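Local coordinates for periplasmic binding protein component of an ABC type zinc uptake transporter (Synechocystis sp., PDB 2OV3) that probably captures zinc in the periplasm as the solute-binding component of an ABC-type zinc uptake transporter, at residues G21-V26 with P125-Q130. Residues are numbered along the deposited sequence; the frame is centred on the assembly and turned at random.
Sequences GDLVRV and PDNRDQ
Leu23 meets Asn127 and Gln130 where the turn ahead of strand 24-28 faces the start of helix 128-153, the long helix that spans the two lobes in this family of solute-binding proteins. Gly21, the first residue after helix 10-20 to leave helical phi/psi, has positive phi (62°), which favours glycine, and Asp22 with Leu23 forms a short 3-10 turn. Leu23 then carries the contact: its CG stands anti to its carbonyl carbon (chi1 -58°), and the CA-CB bond points at the helix start. CD1 does most of the touching, lying 3.4 Å from Asn127 CB and 3.6 Å from Gln130 NE2, while CD2 approaches Asn127 ND2 less closely, at 4.1 Å. The Leu23 and Gln130 side chains cross at about a right angle, Gln130 being extended beyond its CG, which brings the NE2 end of its amide up to the CD1 methyl. Beyond Leu23 the chain departs: backbone hydrogen bonds of Leu23 and Arg25 with Met3, and of Arg25 with Ile5, pair strand 24-28 with strand 3-7 at the edge of a parallel sheet, and Val26 packs on Leu16 of helix 10-20. No hydrogen bond spans the segments and just 134 Å² is buried, both sides summed, evidence of a small van der Waals contact near the surface, away from the zinc site. Shortening Leu23 to an alanine removes both methyls, which would probably leave a gap beside Asn127 CB and deprive the Gln130 amide of its apolar neighbour. Across the contact, Asn127 occupies the N-cap position without a side-chain capping bond; its ND2 instead hydrogen-bonds Asp124 OD2, while its CG sits 3.7 Å from Leu23 CD1.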
ATOM      1  N   GLY A  21       6.393 -19.262   3.354  1.00 21.73           N
ATOM      2  CA  GLY A  21       6.415 -20.398   2.453  1.00 22.38           C
ATOM      3  C   GLY A  21       5.233 -21.308   2.708  1.00 24.00           C
ATOM      4  O   GLY A  21       4.119 -20.831   2.921  1.00 23.32           O
ATOM      5  N   ASP A  22       5.478 -22.619   2.704  1.00 25.67           N
ATOM      6  CA  ASP A  22       4.423 -23.612   2.933  1.00 25.66           C
ATOM      7  C   ASP A  22       4.154 -23.830   4.416  1.00 25.42           C
ATOM      8  O   ASP A  22       3.418 -24.743   4.792  1.00 25.51           O
ATOM      9  CB  ASP A  22       4.784 -24.942   2.249  1.00 26.18           C
ATOM     10  CG  ASP A  22       6.112 -25.527   2.732  1.00 28.97           C
ATOM     11  OD1 ASP A  22       6.657 -26.420   2.038  1.00 29.85           O
ATOM     12  OD2 ASP A  22       6.612 -25.108   3.800  1.00 30.23           O
ATOM     13  N   LEU A  23       4.756 -22.982   5.251  1.00 23.62           N
ATOM     14  CA  LEU A  23       4.576 -23.069   6.706  1.00 20.90           C
ATOM     15  C   LEU A  23       3.413 -22.203   7.168  1.00 20.05           C
ATOM     16  O   LEU A  23       3.043 -22.207   8.346  1.00 18.57           O
ATOM     17  CB  LEU A  23       5.841 -22.627   7.437  1.00 20.76           C
ATOM     18  CG  LEU A  23       7.129 -23.387   7.117  1.00 21.36           C
ATOM     19  CD1 LEU A  23       8.240 -22.863   8.019  1.00 20.39           C
ATOM     20  CD2 LEU A  23       6.915 -24.884   7.340  1.00 18.89           C
ATOM     21  N   VAL A  24       2.850 -21.446   6.235  1.00 18.99           N
ATOM     22  CA  VAL A  24       1.723 -20.596   6.554  1.00 18.02           C
ATOM     23  C   VAL A  24       0.634 -20.758   5.524  1.00 18.03           C
ATOM     24  O   VAL A  24       0.893 -21.120   4.378  1.00 17.66           O
ATOM     25  CB  VAL A  24       2.117 -19.076   6.614  1.00 18.37           C
ATOM     26  CG1 VAL A  24       3.323 -18.871   7.533  1.00 17.64           C
ATOM     27  CG2 VAL A  24       2.411 -18.541   5.213  1.00 15.91           C
ATOM     28  N   ARG A  25      -0.591 -20.499   5.967  1.00 19.14           N
ATOM     29  CA  ARG A  25      -1.781 -20.544   5.123  1.00 19.99           C
ATOM     30  C   ARG A  25      -2.394 -19.178   5.405  1.00 18.78           C
ATOM     31  O   ARG A  25      -3.013 -18.964   6.452  1.00 18.52           O
ATOM     32  CB  ARG A  25      -2.733 -21.663   5.564  1.00 21.55           C
ATOM     33  CG  ARG A  25      -3.929 -21.836   4.633  1.00 25.70           C
ATOM     34  CD  ARG A  25      -4.719 -23.110   4.933  1.00 32.58           C
ATOM     35  NE  ARG A  25      -3.845 -24.284   4.974  1.00 36.81           N
ATOM     36  CZ  ARG A  25      -4.271 -25.539   5.062  1.00 40.43           C
ATOM     37  NH1 ARG A  25      -5.575 -25.800   5.116  1.00 42.43           N
ATOM     38  NH2 ARG A  25      -3.389 -26.533   5.109  1.00 41.47           N
ATOM     39  N   VAL A  26      -2.184 -18.254   4.473  1.00 17.94           N
ATOM     40  CA  VAL A  26      -2.662 -16.880   4.605  1.00 17.33           C
ATOM     41  C   VAL A  26      -4.105 -16.642   4.157  1.00 16.91           C
ATOM     42  O   VAL A  26      -4.539 -17.177   3.139  1.00 17.12           O
ATOM     43  CB  VAL A  26      -1.765 -15.895   3.787  1.00 17.50           C
ATOM     44  CG1 VAL A  26      -2.207 -14.452   4.033  1.00 17.35           C
ATOM     45  CG2 VAL A  26      -0.292 -16.070   4.153  1.00 18.91           C
ATOM     46  N   PRO A 125       8.899 -21.813  16.634  1.00 31.15           N
ATOM     47  CA  PRO A 125      10.359 -21.853  16.818  1.00 30.65           C
ATOM     48  C   PRO A 125      11.110 -22.895  15.996  1.00 30.73           C
ATOM     49  O   PRO A 125      12.213 -22.638  15.510  1.00 30.37           O
ATOM     50  CB  PRO A 125      10.511 -22.116  18.313  1.00 29.59           C
ATOM     51  CG  PRO A 125       9.245 -21.601  18.894  1.00 29.60           C
ATOM     52  CD  PRO A 125       8.213 -22.057  17.915  1.00 30.12           C
ATOM     53  N   ASP A 126      10.526 -24.080  15.864  1.00 30.48           N
ATOM     54  CA  ASP A 126      11.179 -25.142  15.120  1.00 31.09           C
ATOM     55  C   ASP A 126      11.668 -24.673  13.754  1.00 30.92           C
ATOM     56  O   ASP A 126      12.749 -25.054  13.299  1.00 30.69           O
ATOM     57  CB  ASP A 126      10.243 -26.347  14.941  1.00 32.70           C
ATOM     58  CG  ASP A 126       9.818 -26.965  16.266  1.00 35.01           C
ATOM     59  OD1 ASP A 126      10.602 -26.891  17.239  1.00 34.96           O
ATOM     60  OD2 ASP A 126       8.702 -27.536  16.325  1.00 35.23           O
ATOM     61  N   ASN A 127      10.882 -23.821  13.109  1.00 30.61           N
ATOM     62  CA  ASN A 127      11.230 -23.338  11.785  1.00 29.25           C
ATOM     63  C   ASN A 127      11.843 -21.942  11.760  1.00 29.17           C
ATOM     64  O   ASN A 127      11.942 -21.308  10.708  1.00 27.35           O
ATOM     65  CB  ASN A 127       9.985 -23.417  10.916  1.00 28.73           C
ATOM     66  CG  ASN A 127       9.417 -24.817  10.878  1.00 28.72           C
ATOM     67  OD1 ASN A 127      10.121 -25.769  10.544  1.00 28.97           O
ATOM     68  ND2 ASN A 127       8.148 -24.957  11.228  1.00 27.44           N
ATOM     69  N   ARG A 128      12.265 -21.478  12.927  1.00 30.13           N
ATOM     70  CA  ARG A 128      12.890 -20.175  13.046  1.00 31.03           C
ATOM     71  C   ARG A 128      13.892 -19.948  11.920  1.00 29.97           C
ATOM     72  O   ARG A 128      13.974 -18.849  11.379  1.00 32.04           O
ATOM     73  CB  ARG A 128      13.603 -20.063  14.387  1.00 34.23           C
ATOM     74  CG  ARG A 128      14.325 -18.746  14.593  1.00 38.99           C
ATOM     75  CD  ARG A 128      15.155 -18.790  15.858  1.00 43.67           C
ATOM     76  NE  ARG A 128      15.562 -17.463  16.303  1.00 49.14           N
ATOM     77  CZ  ARG A 128      14.719 -16.523  16.725  1.00 51.01           C
ATOM     78  NH1 ARG A 128      13.411 -16.763  16.759  1.00 51.88           N
ATOM     79  NH2 ARG A 128      15.186 -15.345  17.130  1.00 50.46           N
ATOM     80  N   ASP A 129      14.646 -20.985  11.562  1.00 28.11           N
ATOM     81  CA  ASP A 129      15.638 -20.862  10.501  1.00 27.53           C
ATOM     82  C   ASP A 129      15.046 -20.541   9.133  1.00 27.75           C
ATOM     83  O   ASP A 129      15.546 -19.653   8.440  1.00 28.37           O
ATOM     84  CB  ASP A 129      16.496 -22.136  10.398  1.00 27.13           C
ATOM     85  CG  ASP A 129      15.694 -23.367   9.988  1.00 26.39           C
ATOM     86  OD1 ASP A 129      14.748 -23.722  10.718  1.00 27.39           O
ATOM     87  OD2 ASP A 129      16.019 -23.984   8.945  1.00 22.92           O
ATOM     88  N   GLN A 130      13.994 -21.261   8.738  1.00 26.85           N
ATOM     89  CA  GLN A 130      13.367 -21.027   7.435  1.00 26.17           C
ATOM     90  C   GLN A 130      12.849 -19.589   7.342  1.00 26.23           C
ATOM     91  O   GLN A 130      12.969 -18.941   6.302  1.00 23.47           O
ATOM     92  CB  GLN A 130      12.229 -22.030   7.185  1.00 23.92           C
ATOM     93  CG  GLN A 130      12.675 -23.484   7.278  1.00 24.87           C
ATOM     94  CD  GLN A 130      11.691 -24.488   6.668  1.00 25.03           C
ATOM     95  OE1 GLN A 130      11.726 -25.676   7.001  1.00 26.20           O
ATOM     96  NE2 GLN A 130      10.829 -24.023   5.767  1.00 22.61           N
TER